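Local coordinates for BfpC (Escherichia coli, PDB 3VHJ), which serves as a membrane protein essential for type IV pilus biogenesis, represented here by its N-terminal cytoplasmic domain, at residues A[93-98]-A[110-115]; A[7-12]-A[89-94]; A[82-87]-A[132-137]. The protein carries 1 engineered substitution. All coordinates share one frame; numbering follows the deposited sequence.

Contact 1. Residues A[93-98]-A[110-115]; sequences NELWLV and DKSFHS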
ATOM      1  N   ASN A  93      -0.961  12.176 -10.102  1.00 23.87           N
ATOM      2  CA  ASN A  93      -0.003  12.100 -11.194  1.00 23.96           C
ATOM      3  C   ASN A  93      -0.226  11.008 -12.244  1.00 24.56           C
ATOM      4  O   ASN A  93       0.695  10.264 -12.577  1.00 22.90           O
ATOM      5  CB  ASN A  93       1.407  11.978 -10.608  1.00 22.11           C
ATOM      6  CG  ASN A  93       1.569  10.753  -9.726  1.00 22.16           C
ATOM      7  OD1 ASN A  93       0.622  10.324  -9.063  1.00 20.58           O
ATOM      8  ND2 ASN A  93       2.777  10.193  -9.701  1.00 20.53           N
ATOM      9  N   GLU A  94      -1.444  10.918 -12.770  1.00 25.44           N
ATOM     10  CA  GLU A  94      -1.756   9.942 -13.812  1.00 28.31           C
ATOM     11  C   GLU A  94      -1.546   8.506 -13.349  1.00 28.20           C
ATOM     12  O   GLU A  94      -1.220   7.627 -14.154  1.00 27.55           O
ATOM     13  CB  GLU A  94      -0.865  10.175 -15.037  1.00 31.89           C
ATOM     14  CG  GLU A  94      -0.564  11.631 -15.372  1.00 35.64           C
ATOM     15  CD  GLU A  94      -1.751  12.351 -15.957  1.00 38.26           C
ATOM     16  OE1 GLU A  94      -1.565  13.465 -16.491  1.00 40.76           O
ATOM     17  OE2 GLU A  94      -2.870  11.805 -15.879  1.00 40.67           O
ATOM     18  N   LEU A  95      -1.716   8.258 -12.058  1.00 25.22           N
ATOM     19  CA  LEU A  95      -1.521   6.913 -11.543  1.00 23.14           C
ATOM     20  C   LEU A  95      -2.770   6.461 -10.795  1.00 21.77           C
ATOM     21  O   LEU A  95      -3.441   7.268 -10.157  1.00 21.76           O
ATOM     22  CB  LEU A  95      -0.308   6.905 -10.606  1.00 23.63           C
ATOM     23  CG  LEU A  95       0.276   5.587 -10.107  1.00 25.51           C
ATOM     24  CD1 LEU A  95       0.897   4.814 -11.271  1.00 25.31           C
ATOM     25  CD2 LEU A  95       1.337   5.894  -9.050  1.00 26.95           C
ATOM     26  N   TRP A  96      -3.077   5.172 -10.885  1.00 19.87           N
ATOM     27  CA  TRP A  96      -4.223   4.611 -10.189  1.00 20.14           C
ATOM     28  C   TRP A  96      -3.732   3.694  -9.089  1.00 18.76           C
ATOM     29  O   TRP A  96      -2.816   2.900  -9.296  1.00 19.31           O
ATOM     30  CB  TRP A  96      -5.124   3.845 -11.155  1.00 21.13           C
ATOM     31  CG  TRP A  96      -5.915   4.776 -12.002  1.00 23.70           C
ATOM     32  CD1 TRP A  96      -5.514   5.382 -13.162  1.00 24.48           C
ATOM     33  CD2 TRP A  96      -7.213   5.292 -11.706  1.00 25.06           C
ATOM     34  NE1 TRP A  96      -6.486   6.249 -13.600  1.00 26.72           N
ATOM     35  CE2 TRP A  96      -7.541   6.213 -12.725  1.00 26.08           C
ATOM     36  CE3 TRP A  96      -8.136   5.066 -10.673  1.00 25.02           C
ATOM     37  CZ2 TRP A  96      -8.751   6.910 -12.742  1.00 27.38           C
ATOM     38  CZ3 TRP A  96      -9.340   5.758 -10.692  1.00 27.64           C
ATOM     39  CH2 TRP A  96      -9.635   6.670 -11.722  1.00 28.00           C
ATOM     40  N   LEU A  97      -4.354   3.808  -7.923  1.00 16.63           N
ATOM     41  CA  LEU A  97      -3.972   3.017  -6.765  1.00 18.12           C
ATOM     42  C   LEU A  97      -5.085   2.082  -6.298  1.00 17.40           C
ATOM     43  O   LEU A  97      -6.254   2.453  -6.302  1.00 17.37           O
ATOM     44  CB  LEU A  97      -3.611   3.953  -5.610  1.00 16.67           C
ATOM     45  CG  LEU A  97      -2.622   5.084  -5.911  1.00 18.08           C
ATOM     46  CD1 LEU A  97      -2.499   5.976  -4.679  1.00 17.34           C
ATOM     47  CD2 LEU A  97      -1.266   4.503  -6.313  1.00 17.06           C
ATOM     48  N   VAL A  98      -4.711   0.865  -5.914  1.00 16.80           N
ATOM     49  CA  VAL A  98      -5.669  -0.096  -5.380  1.00 16.29           C
ATOM     50  C   VAL A  98      -5.046  -0.547  -4.067  1.00 17.04           C
ATOM     51  O   VAL A  98      -3.958  -1.118  -4.057  1.00 16.33           O
ATOM     52  CB  VAL A  98      -5.867  -1.312  -6.302  1.00 16.64           C
ATOM     53  CG1 VAL A  98      -6.855  -2.294  -5.654  1.00 17.12           C
ATOM     54  CG2 VAL A  98      -6.405  -0.848  -7.653  1.00 18.77           C
ATOM     55  N   ASP A 110      -1.412  -3.163  -2.059  1.00 17.17           N
ATOM     56  CA  ASP A 110      -0.762  -1.881  -2.288  1.00 18.13           C
ATOM     57  C   ASP A 110      -0.262  -1.984  -3.721  1.00 18.45           C
ATOM     58  O   ASP A 110       0.867  -2.394  -3.963  1.00 18.75           O
ATOM     59  CB  ASP A 110       0.409  -1.660  -1.330  1.00 16.46           C
ATOM     60  CG  ASP A 110       1.180  -0.390  -1.644  1.00 16.90           C
ATOM     61  OD1 ASP A 110       0.710   0.387  -2.509  1.00 15.00           O
ATOM     62  OD2 ASP A 110       2.249  -0.160  -1.031  1.00 14.53           O
ATOM     63  N   LYS A 111      -1.119  -1.620  -4.669  1.00 19.70           N
ATOM     64  CA  LYS A 111      -0.771  -1.708  -6.084  1.00 19.56           C
ATOM     65  C   LYS A 111      -1.010  -0.399  -6.808  1.00 19.17           C
ATOM     66  O   LYS A 111      -1.938   0.334  -6.483  1.00 18.48           O
ATOM     67  CB  LYS A 111      -1.609  -2.802  -6.750  1.00 22.44           C
ATOM     68  CG  LYS A 111      -1.425  -4.170  -6.140  1.00 25.93           C
ATOM     69  CD  LYS A 111      -0.239  -4.905  -6.741  1.00 29.58           C
ATOM     70  CE  LYS A 111      -0.521  -5.299  -8.181  1.00 31.97           C
ATOM     71  NZ  LYS A 111       0.556  -6.162  -8.749  1.00 35.74           N
ATOM     72  N   SER A 112      -0.157  -0.108  -7.784  1.00 19.09           N
ATOM     73  CA  SER A 112      -0.291   1.097  -8.584  1.00 19.47           C
ATOM     74  C   SER A 112      -0.353   0.654 -10.043  1.00 20.90           C
ATOM     75  O   SER A 112       0.190  -0.393 -10.397  1.00 19.66           O
ATOM     76  CB  SER A 112       0.905   2.028  -8.365  1.00 20.02           C
ATOM     77  OG  SER A 112       2.104   1.422  -8.801  1.00 23.73           O
ATOM     78  N   PHE A 113      -1.033   1.437 -10.876  1.00 20.95           N
ATOM     79  CA  PHE A 113      -1.167   1.120 -12.297  1.00 22.28           C
ATOM     80  C   PHE A 113      -1.176   2.413 -13.093  1.00 22.69           C
ATOM     81  O   PHE A 113      -1.687   3.424 -12.624  1.00 22.51           O
ATOM     82  CB  PHE A 113      -2.494   0.405 -12.589  1.00 22.40           C
ATOM     83  CG  PHE A 113      -2.772  -0.765 -11.700  1.00 23.04           C
ATOM     84  CD1 PHE A 113      -3.226  -0.575 -10.398  1.00 21.91           C
ATOM     85  CD2 PHE A 113      -2.578  -2.061 -12.164  1.00 22.32           C
ATOM     86  CE1 PHE A 113      -3.485  -1.665  -9.572  1.00 23.68           C
ATOM     87  CE2 PHE A 113      -2.835  -3.154 -11.344  1.00 23.72           C
ATOM     88  CZ  PHE A 113      -3.287  -2.955 -10.048  1.00 23.08           C
ATOM     89  N   HIS A 114      -0.619   2.394 -14.294  1.00 26.00           N
ATOM     90  CA  HIS A 114      -0.658   3.602 -15.105  1.00 29.21           C
ATOM     91  C   HIS A 114      -1.974   3.621 -15.871  1.00 30.19           C
ATOM     92  O   HIS A 114      -2.397   4.660 -16.379  1.00 31.73           O
ATOM     93  CB  HIS A 114       0.535   3.662 -16.062  1.00 32.50           C
ATOM     94  CG  HIS A 114       1.812   4.076 -15.396  1.00 36.79           C
ATOM     95  ND1 HIS A 114       1.876   5.135 -14.515  1.00 38.15           N
ATOM     96  CD2 HIS A 114       3.065   3.569 -15.470  1.00 37.78           C
ATOM     97  CE1 HIS A 114       3.115   5.260 -14.072  1.00 38.58           C
ATOM     98  NE2 HIS A 114       3.855   4.322 -14.635  1.00 38.91           N
ATOM     99  N   SER A 115      -2.630   2.464 -15.915  1.00 30.16           N
ATOM    100  CA  SER A 115      -3.905   2.310 -16.612  1.00 30.54           C
ATOM    101  C   SER A 115      -5.086   2.105 -15.673  1.00 29.87           C
ATOM    102  O   SER A 115      -5.053   1.246 -14.790  1.00 28.40           O
ATOM    103  CB  SER A 115      -3.831   1.128 -17.581  1.00 31.25           C
ATOM    104  OG  SER A 115      -5.128   0.693 -17.944  1.00 32.95           O
TER

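Contact 2. Residues A[7-12]-A[89-94]; sequences GVAVIG and FPADNE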
ATOM      1  N   GLY A   7       6.135   3.378  -8.932  1.00 19.00           N
ATOM      2  CA  GLY A   7       6.124   3.289  -7.484  1.00 16.28           C
ATOM      3  C   GLY A   7       6.004   4.584  -6.702  1.00 17.19           C
ATOM      4  O   GLY A   7       6.092   4.565  -5.473  1.00 16.01           O
ATOM      5  N   VAL A   8       5.805   5.709  -7.381  1.00 16.41           N
ATOM      6  CA  VAL A   8       5.691   6.976  -6.668  1.00 16.45           C
ATOM      7  C   VAL A   8       4.392   7.700  -6.987  1.00 18.26           C
ATOM      8  O   VAL A   8       4.148   8.094  -8.124  1.00 17.50           O
ATOM      9  CB  VAL A   8       6.886   7.908  -6.986  1.00 17.57           C
ATOM     10  CG1 VAL A   8       6.761   9.212  -6.212  1.00 17.42           C
ATOM     11  CG2 VAL A   8       8.188   7.216  -6.620  1.00 19.33           C
ATOM     12  N   ALA A   9       3.560   7.888  -5.970  1.00 17.36           N
ATOM     13  CA  ALA A   9       2.292   8.566  -6.171  1.00 17.73           C
ATOM     14  C   ALA A   9       2.331   9.978  -5.616  1.00 18.57           C
ATOM     15  O   ALA A   9       3.074  10.268  -4.679  1.00 18.29           O
ATOM     16  CB  ALA A   9       1.168   7.774  -5.504  1.00 15.47           C
ATOM     17  N   VAL A  10       1.538  10.859  -6.212  1.00 19.12           N
ATOM     18  CA  VAL A  10       1.443  12.234  -5.746  1.00 21.29           C
ATOM     19  C   VAL A  10       0.021  12.444  -5.246  1.00 22.42           C
ATOM     20  O   VAL A  10      -0.945  12.135  -5.940  1.00 22.84           O
ATOM     21  CB  VAL A  10       1.703  13.267  -6.872  1.00 22.47           C
ATOM     22  CG1 VAL A  10       1.452  14.679  -6.344  1.00 23.13           C
ATOM     23  CG2 VAL A  10       3.124  13.152  -7.379  1.00 21.00           C
ATOM     24  N   ILE A  11      -0.098  12.942  -4.024  1.00 24.12           N
ATOM     25  CA  ILE A  11      -1.398  13.226  -3.441  1.00 25.57           C
ATOM     26  C   ILE A  11      -1.249  14.615  -2.853  1.00 26.28           C
ATOM     27  O   ILE A  11      -0.629  14.791  -1.808  1.00 25.64           O
ATOM     28  CB  ILE A  11      -1.762  12.220  -2.332  1.00 26.24           C
ATOM     29  CG1 ILE A  11      -1.794  10.804  -2.911  1.00 28.29           C
ATOM     30  CG2 ILE A  11      -3.124  12.567  -1.739  1.00 28.25           C
ATOM     31  CD1 ILE A  11      -1.900   9.715  -1.863  1.00 30.82           C
ATOM     32  N   GLY A  12      -1.799  15.604  -3.544  1.00 28.08           N
ATOM     33  CA  GLY A  12      -1.684  16.969  -3.073  1.00 28.32           C
ATOM     34  C   GLY A  12      -0.248  17.434  -3.240  1.00 28.02           C
ATOM     35  O   GLY A  12       0.314  17.351  -4.332  1.00 27.81           O
ATOM     36  N   PHE A  89      -8.324   4.201  -6.150  1.00 19.91           N
ATOM     37  CA  PHE A  89      -8.153   5.650  -6.073  1.00 19.97           C
ATOM     38  C   PHE A  89      -7.226   6.217  -7.134  1.00 19.42           C
ATOM     39  O   PHE A  89      -6.184   5.643  -7.429  1.00 19.39           O
ATOM     40  CB  PHE A  89      -7.528   6.047  -4.732  1.00 20.19           C
ATOM     41  CG  PHE A  89      -8.312   5.639  -3.523  1.00 21.79           C
ATOM     42  CD1 PHE A  89      -9.320   6.455  -3.024  1.00 21.41           C
ATOM     43  CD2 PHE A  89      -7.981   4.480  -2.828  1.00 22.31           C
ATOM     44  CE1 PHE A  89      -9.978   6.129  -1.842  1.00 22.32           C
ATOM     45  CE2 PHE A  89      -8.635   4.146  -1.648  1.00 20.41           C
ATOM     46  CZ  PHE A  89      -9.631   4.970  -1.154  1.00 19.97           C
ATOM     47  N   PRO A  90      -7.587   7.373  -7.705  1.00 22.23           N
ATOM     48  CA  PRO A  90      -6.737   8.000  -8.720  1.00 21.94           C
ATOM     49  C   PRO A  90      -5.772   8.894  -7.942  1.00 20.66           C
ATOM     50  O   PRO A  90      -6.204   9.619  -7.044  1.00 20.65           O
ATOM     51  CB  PRO A  90      -7.712   8.858  -9.536  1.00 22.13           C
ATOM     52  CG  PRO A  90      -9.101   8.505  -9.007  1.00 25.82           C
ATOM     53  CD  PRO A  90      -8.883   8.062  -7.605  1.00 22.03           C
ATOM     54  N   ALA A  91      -4.479   8.834  -8.249  1.00 20.26           N
ATOM     55  CA  ALA A  91      -3.515   9.707  -7.579  1.00 20.62           C
ATOM     56  C   ALA A  91      -3.507  10.979  -8.424  1.00 22.50           C
ATOM     57  O   ALA A  91      -4.196  11.043  -9.444  1.00 23.11           O
ATOM     58  CB  ALA A  91      -2.129   9.074  -7.557  1.00 19.95           C
ATOM     59  N   ASP A  92      -2.734  11.983  -8.024  1.00 22.56           N
ATOM     60  CA  ASP A  92      -2.703  13.232  -8.777  1.00 24.30           C
ATOM     61  C   ASP A  92      -1.777  13.217  -9.983  1.00 25.52           C
ATOM     62  O   ASP A  92      -1.813  14.135 -10.803  1.00 25.98           O
ATOM     63  CB  ASP A  92      -2.295  14.398  -7.872  1.00 25.10           C
ATOM     64  CG  ASP A  92      -3.305  14.674  -6.785  1.00 25.89           C
ATOM     65  OD1 ASP A  92      -4.442  14.174  -6.888  1.00 27.65           O
ATOM     66  OD2 ASP A  92      -2.965  15.403  -5.832  1.00 27.29           O
ATOM     67  N   ASN A  93      -0.961  12.176 -10.102  1.00 23.87           N
ATOM     68  CA  ASN A  93      -0.003  12.100 -11.194  1.00 23.96           C
ATOM     69  C   ASN A  93      -0.226  11.008 -12.244  1.00 24.56           C
ATOM     70  O   ASN A  93       0.695  10.264 -12.577  1.00 22.90           O
ATOM     71  CB  ASN A  93       1.407  11.978 -10.608  1.00 22.11           C
ATOM     72  CG  ASN A  93       1.569  10.753  -9.726  1.00 22.16           C
ATOM     73  OD1 ASN A  93       0.622  10.324  -9.063  1.00 20.58           O
ATOM     74  ND2 ASN A  93       2.777  10.193  -9.701  1.00 20.53           N
ATOM     75  N   GLU A  94      -1.444  10.918 -12.770  1.00 25.44           N
ATOM     76  CA  GLU A  94      -1.756   9.942 -13.812  1.00 28.31           C
ATOM     77  C   GLU A  94      -1.546   8.506 -13.349  1.00 28.20           C
ATOM     78  O   GLU A  94      -1.220   7.627 -14.154  1.00 27.55           O
ATOM     79  CB  GLU A  94      -0.865  10.175 -15.037  1.00 31.89           C
ATOM     80  CG  GLU A  94      -0.564  11.631 -15.372  1.00 35.64           C
ATOM     81  CD  GLU A  94      -1.751  12.351 -15.957  1.00 38.26           C
ATOM     82  OE1 GLU A  94      -1.565  13.465 -16.491  1.00 40.76           O
ATOM     83  OE2 GLU A  94      -2.870  11.805 -15.879  1.00 40.67           O
TER

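Contact 3. Residues A[82-87]-A[132-137]; sequences GSSFCG and PWDRTY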
ATOM      1  N   GLY A  82      -9.022   0.601  13.444  1.00 22.27           N
ATOM      2  CA  GLY A  82      -9.662  -0.633  13.860  1.00 21.49           C
ATOM      3  C   GLY A  82     -10.598  -1.185  12.800  1.00 22.24           C
ATOM      4  O   GLY A  82     -11.024  -2.337  12.878  1.00 22.33           O
ATOM      5  N   SER A  83     -10.927  -0.367  11.807  1.00 22.02           N
ATOM      6  CA  SER A  83     -11.806  -0.822  10.741  1.00 20.89           C
ATOM      7  C   SER A  83     -11.006  -1.083   9.465  1.00 20.73           C
ATOM      8  O   SER A  83     -10.118  -0.309   9.108  1.00 19.75           O
ATOM      9  CB  SER A  83     -12.915   0.210  10.487  1.00 21.45           C
ATOM     10  OG  SER A  83     -12.383   1.457  10.088  1.00 27.74           O
ATOM     11  N   SER A  84     -11.315  -2.190   8.798  1.00 19.37           N
ATOM     12  CA  SER A  84     -10.643  -2.572   7.560  1.00 19.35           C
ATOM     13  C   SER A  84     -11.191  -1.753   6.394  1.00 20.54           C
ATOM     14  O   SER A  84     -12.286  -1.197   6.479  1.00 19.67           O
ATOM     15  CB  SER A  84     -10.861  -4.063   7.291  1.00 18.92           C
ATOM     16  OG  SER A  84     -12.250  -4.360   7.227  1.00 19.87           O
ATOM     17  N   PHE A  85     -10.436  -1.684   5.303  1.00 18.56           N
ATOM     18  CA  PHE A  85     -10.877  -0.911   4.148  1.00 19.35           C
ATOM     19  C   PHE A  85     -10.075  -1.250   2.903  1.00 19.11           C
ATOM     20  O   PHE A  85      -8.952  -1.745   2.984  1.00 17.70           O
ATOM     21  CB  PHE A  85     -10.725   0.584   4.439  1.00 22.20           C
ATOM     22  CG  PHE A  85      -9.289   1.019   4.632  1.00 23.85           C
ATOM     23  CD1 PHE A  85      -8.513   1.413   3.550  1.00 27.01           C
ATOM     24  CD2 PHE A  85      -8.709   0.995   5.892  1.00 27.06           C
ATOM     25  CE1 PHE A  85      -7.176   1.776   3.716  1.00 26.73           C
ATOM     26  CE2 PHE A  85      -7.367   1.357   6.075  1.00 30.10           C
ATOM     27  CZ  PHE A  85      -6.602   1.746   4.980  1.00 27.26           C
ATOM     28  N   CYS A  86     -10.666  -0.972   1.750  1.00 17.98           N
ATOM     29  CA  CYS A  86      -9.997  -1.191   0.481  1.00 20.12           C
ATOM     30  C   CYS A  86     -10.547  -0.127  -0.455  1.00 20.42           C
ATOM     31  O   CYS A  86     -11.548   0.518  -0.148  1.00 18.85           O
ATOM     32  CB  CYS A  86     -10.296  -2.587  -0.072  1.00 19.78           C
ATOM     33  SG  CYS A  86     -11.814  -2.706  -1.039  1.00 20.19           S
ATOM     34  N   GLY A  87      -9.891   0.072  -1.587  1.00 21.76           N
ATOM     35  CA  GLY A  87     -10.390   1.066  -2.515  1.00 20.80           C
ATOM     36  C   GLY A  87      -9.554   1.245  -3.759  1.00 19.69           C
ATOM     37  O   GLY A  87      -8.382   0.868  -3.800  1.00 18.43           O
ATOM     38  N   PRO A 132     -13.767  -9.291   3.830  1.00 23.76           N
ATOM     39  CA  PRO A 132     -14.939  -8.576   4.355  1.00 23.67           C
ATOM     40  C   PRO A 132     -14.588  -7.163   4.820  1.00 22.59           C
ATOM     41  O   PRO A 132     -14.615  -6.886   6.024  1.00 21.98           O
ATOM     42  CB  PRO A 132     -15.385  -9.448   5.534  1.00 23.53           C
ATOM     43  CG  PRO A 132     -14.737 -10.773   5.286  1.00 26.68           C
ATOM     44  CD  PRO A 132     -13.405 -10.404   4.718  1.00 23.75           C
ATOM     45  N   TRP A 133     -14.272  -6.273   3.885  1.00 20.69           N
ATOM     46  CA  TRP A 133     -13.891  -4.904   4.248  1.00 19.97           C
ATOM     47  C   TRP A 133     -15.010  -4.136   4.937  1.00 20.68           C
ATOM     48  O   TRP A 133     -16.170  -4.226   4.542  1.00 21.88           O
ATOM     49  CB  TRP A 133     -13.459  -4.097   3.012  1.00 18.74           C
ATOM     50  CG  TRP A 133     -12.635  -4.848   1.995  1.00 17.78           C
ATOM     51  CD1 TRP A 133     -13.071  -5.337   0.796  1.00 18.79           C
ATOM     52  CD2 TRP A 133     -11.247  -5.196   2.089  1.00 17.02           C
ATOM     53  NE1 TRP A 133     -12.045  -5.968   0.137  1.00 17.81           N
ATOM     54  CE2 TRP A 133     -10.912  -5.896   0.907  1.00 18.29           C
ATOM     55  CE3 TRP A 133     -10.253  -4.986   3.057  1.00 16.50           C
ATOM     56  CZ2 TRP A 133      -9.625  -6.390   0.667  1.00 18.65           C
ATOM     57  CZ3 TRP A 133      -8.971  -5.478   2.818  1.00 17.44           C
ATOM     58  CH2 TRP A 133      -8.668  -6.170   1.634  1.00 18.56           C
ATOM     59  N   ASP A 134     -14.662  -3.369   5.964  1.00 20.69           N
ATOM     60  CA  ASP A 134     -15.661  -2.570   6.655  1.00 21.55           C
ATOM     61  C   ASP A 134     -16.078  -1.440   5.715  1.00 22.32           C
ATOM     62  O   ASP A 134     -17.251  -1.071   5.650  1.00 21.48           O
ATOM     63  CB  ASP A 134     -15.100  -1.995   7.962  1.00 20.78           C
ATOM     64  CG  ASP A 134     -14.969  -3.043   9.053  1.00 21.85           C
ATOM     65  OD1 ASP A 134     -15.890  -3.874   9.188  1.00 20.52           O
ATOM     66  OD2 ASP A 134     -13.956  -3.033   9.788  1.00 21.96           O
ATOM     67  N   ARG A 135     -15.106  -0.905   4.975  1.00 20.99           N
ATOM     68  CA  ARG A 135     -15.360   0.172   4.023  1.00 21.63           C
ATOM     69  C   ARG A 135     -14.690  -0.111   2.681  1.00 21.78           C
ATOM     70  O   ARG A 135     -13.588  -0.655   2.631  1.00 21.06           O
ATOM     71  CB  ARG A 135     -14.836   1.512   4.556  1.00 24.43           C
ATOM     72  CG  ARG A 135     -15.557   2.060   5.782  1.00 26.83           C
ATOM     73  CD  ARG A 135     -17.068   2.190   5.556  1.00 29.52           C
ATOM     74  NE  ARG A 135     -17.434   3.059   4.436  1.00 32.61           N
ATOM     75  CZ  ARG A 135     -17.318   4.386   4.436  1.00 34.62           C
ATOM     76  NH1 ARG A 135     -16.841   5.016   5.502  1.00 34.53           N
ATOM     77  NH2 ARG A 135     -17.694   5.086   3.372  1.00 33.15           N
ATOM     78  N   THR A 136     -15.372   0.259   1.600  1.00 20.49           N
ATOM     79  CA  THR A 136     -14.856   0.085   0.248  1.00 20.81           C
ATOM     80  C   THR A 136     -15.067   1.396  -0.509  1.00 21.64           C
ATOM     81  O   THR A 136     -16.155   1.974  -0.470  1.00 20.89           O
ATOM     82  CB  THR A 136     -15.585  -1.045  -0.511  1.00 20.07           C
ATOM     83  OG1 THR A 136     -15.351  -2.301   0.141  1.00 19.91           O
ATOM     84  CG2 THR A 136     -15.077  -1.127  -1.939  1.00 20.19           C
ATOM     85  N   TYR A 137     -14.023   1.848  -1.198  1.00 21.15           N
ATOM     86  CA  TYR A 137     -14.068   3.093  -1.955  1.00 22.33           C
ATOM     87  C   TYR A 137     -13.703   2.895  -3.421  1.00 22.90           C
ATOM     88  O   TYR A 137     -12.862   2.058  -3.759  1.00 22.71           O
ATOM     89  CB  TYR A 137     -13.089   4.103  -1.358  1.00 21.99           C
ATOM     90  CG  TYR A 137     -13.246   4.312   0.119  1.00 22.90           C
ATOM     91  CD1 TYR A 137     -14.285   5.091   0.623  1.00 21.70           C
ATOM     92  CD2 TYR A 137     -12.363   3.716   1.023  1.00 21.69           C
ATOM     93  CE1 TYR A 137     -14.443   5.276   1.991  1.00 23.07           C
ATOM     94  CE2 TYR A 137     -12.512   3.894   2.395  1.00 22.93           C
ATOM     95  CZ  TYR A 137     -13.556   4.675   2.870  1.00 22.38           C
ATOM     96  OH  TYR A 137     -13.722   4.857   4.220  1.00 23.18           O
TER
HETATM   97  O   HOH W   1     -13.152  -6.560   8.308  1.00 22.50           O

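Contact 1. Residues A[93-98]-A[110-115]
W96 and F113 form an antiparallel hydrogen-bonded pair, with W96 N giving a nearly straight bond to F113 O (2.8 Å, 171°) and F113 N returning one to W96 O. V98 and K111 repeat the pattern two residues on, and between them L97 faces S112 as a non-hydrogen-bonded pair. Just before the strand, the L95 side chain continues the contact. Its CB leads off the backbone to CG, which a chi1 of -170° turns anti to the backbone N and so sets beside the F113 carbonyl and S112 CB. There the branches part: CD1 touches F113 O at 3.2 Å and rests 3.4 Å from H114 ND1, approaching that ring obliquely, while CD2 reaches S112 CB at 3.9 Å. CD1, with CG behind it, thus lies against the carbonyl that already accepts the W96 N-H. On the opposite face, V98 CG2 meets F113 CE1 at 3.6 Å, obliquely to the ring. The S112 hydroxyl finds its partner beyond the pair, in the backbone of L6, and D110 bonds N19, L20 and W22. These segments are part of the hairpin of strands 96-101 and 107-113. Its face bearing W96, V98 and F113 packs under helix 116-127, which S115 caps at its N terminus, whereas on the other face L97 touches L74 of helix 74-77, and strand 85-90 flanks the hairpin beyond 96-101.

Contact 2. Residues A[7-12]-A[89-94]
N93 reaches the edge of strand 8-11 with its side-chain amide, which meets the main chain on both sides of A9. Its ND2 donates to V8 O (3.0 Å), with the acceptor close to the amide plane, while OD1 accepts V10 N at 3.0 Å from above its carbonyl plane. A chi1 of 59° swings the amide against V8 O and V10 N, and the two bonds together would fix its flip. Around this grip the packing is close. V10 CG2 lies 3.7 Å from N93 CG, the two side chains running obliquely past one another, and A9 CB, in the buried part, meets A91 CB at 4.1 Å. D92 N completes the inner part with a bond of 2.8 Å to V10 O, so the main-chain N and O of V10 are both engaged.

Toward solvent the contact thins out to a single polar link and one light touch. The exposed D92 uses its OD2 to accept G12 N in a short bond of 2.6 Å, the donor coming from the anti side and tilted 32° out of the carboxylate plane. V10 CG1 brushes D92 CB at 4.1 Å, the side chains crossing at about a right angle. G12 has a positive phi, which favours glycine where the strand ends.

All four hydrogen bonds end on main-chain atoms of 8-12, two of them made by an uncharged amide and one by a carboxylate. The turn thus binds the outer edge of strand 8-11 with a polar grip on its peptide groups, to which V10 and A9 add apolar contact.

Contact 3. Residues A[82-87]-A[132-137]
S84 and D134 bind each other reciprocally where the two segments come together. S84 N donates to D134 OD2 (2.9 Å), arriving on the anti side and tilted 27° out of the carboxylate plane, and D134 N donates to S84 OG, also at 2.9 Å. With chi1 at 57° the S84 hydroxyl sits between the backbone N and the carbonyl carbon, placed to take that N-H. A water ties the same hydroxyl to P132 O, and D134 OD2 has a second, charged partner in K103, which would probably favour the ionised carboxylate.

Backbone bonds then carry the pairing onward in parallel register: R135 N to S84 O, C86 N to R135 O (3.1 Å) and Y137 N to C86 O (3.0 Å). CA-H...O contacts fill in between them, among them F85 CA to R135 O.

The third kind of contact is sulfur-aromatic. C86 lies over one face of the W133 indole, with SG 3.5 Å from the centroid of the five-membered ring and only 16° off its normal, while CB makes a CH-pi contact above the same ring. T136 CG2 touches SG at 3.7 Å. The indole is held in place by W133 NE1, bonded to V127 O at the end of helix 116-127. With an alanine in place of W133, C86 loses its aromatic face, and the V127 carbonyl would probably be left without its donor and a gap opened beside the sulfur.

Strand 135-137 is thus added, parallel, to the first strand of the meander 85-90, 96-101 and 107-113, after a crossover through helix 116-127. The resulting order 3-2-1-4 is consistent with the ribonuclease H-like topology found in actin-like domains.

All three contacts meet on the mixed sheet of strands 107-113, 96-101, 85-90 and 135-137. Contact 1 joins the outer pair at one edge, contact 3 the pair at the other, their centres about 18 Å apart. Contact 2, centred about 7 Å from contact 1 and 20 Å from contact 3, lies at the turn after strand 85-90 and ties it to strand 8-11 of a separate sheet; it shares N93 and E94 with contact 1. Along the chain, contact 1 falls between the two segments of contact 3, whereas contacts 2 and 3 interleave. Strand 85-90 thus lies between 96-101 and 135-137 and, through the turn that follows it, reaches strand 8-11 in the N-terminal part of the cytoplasmic domain.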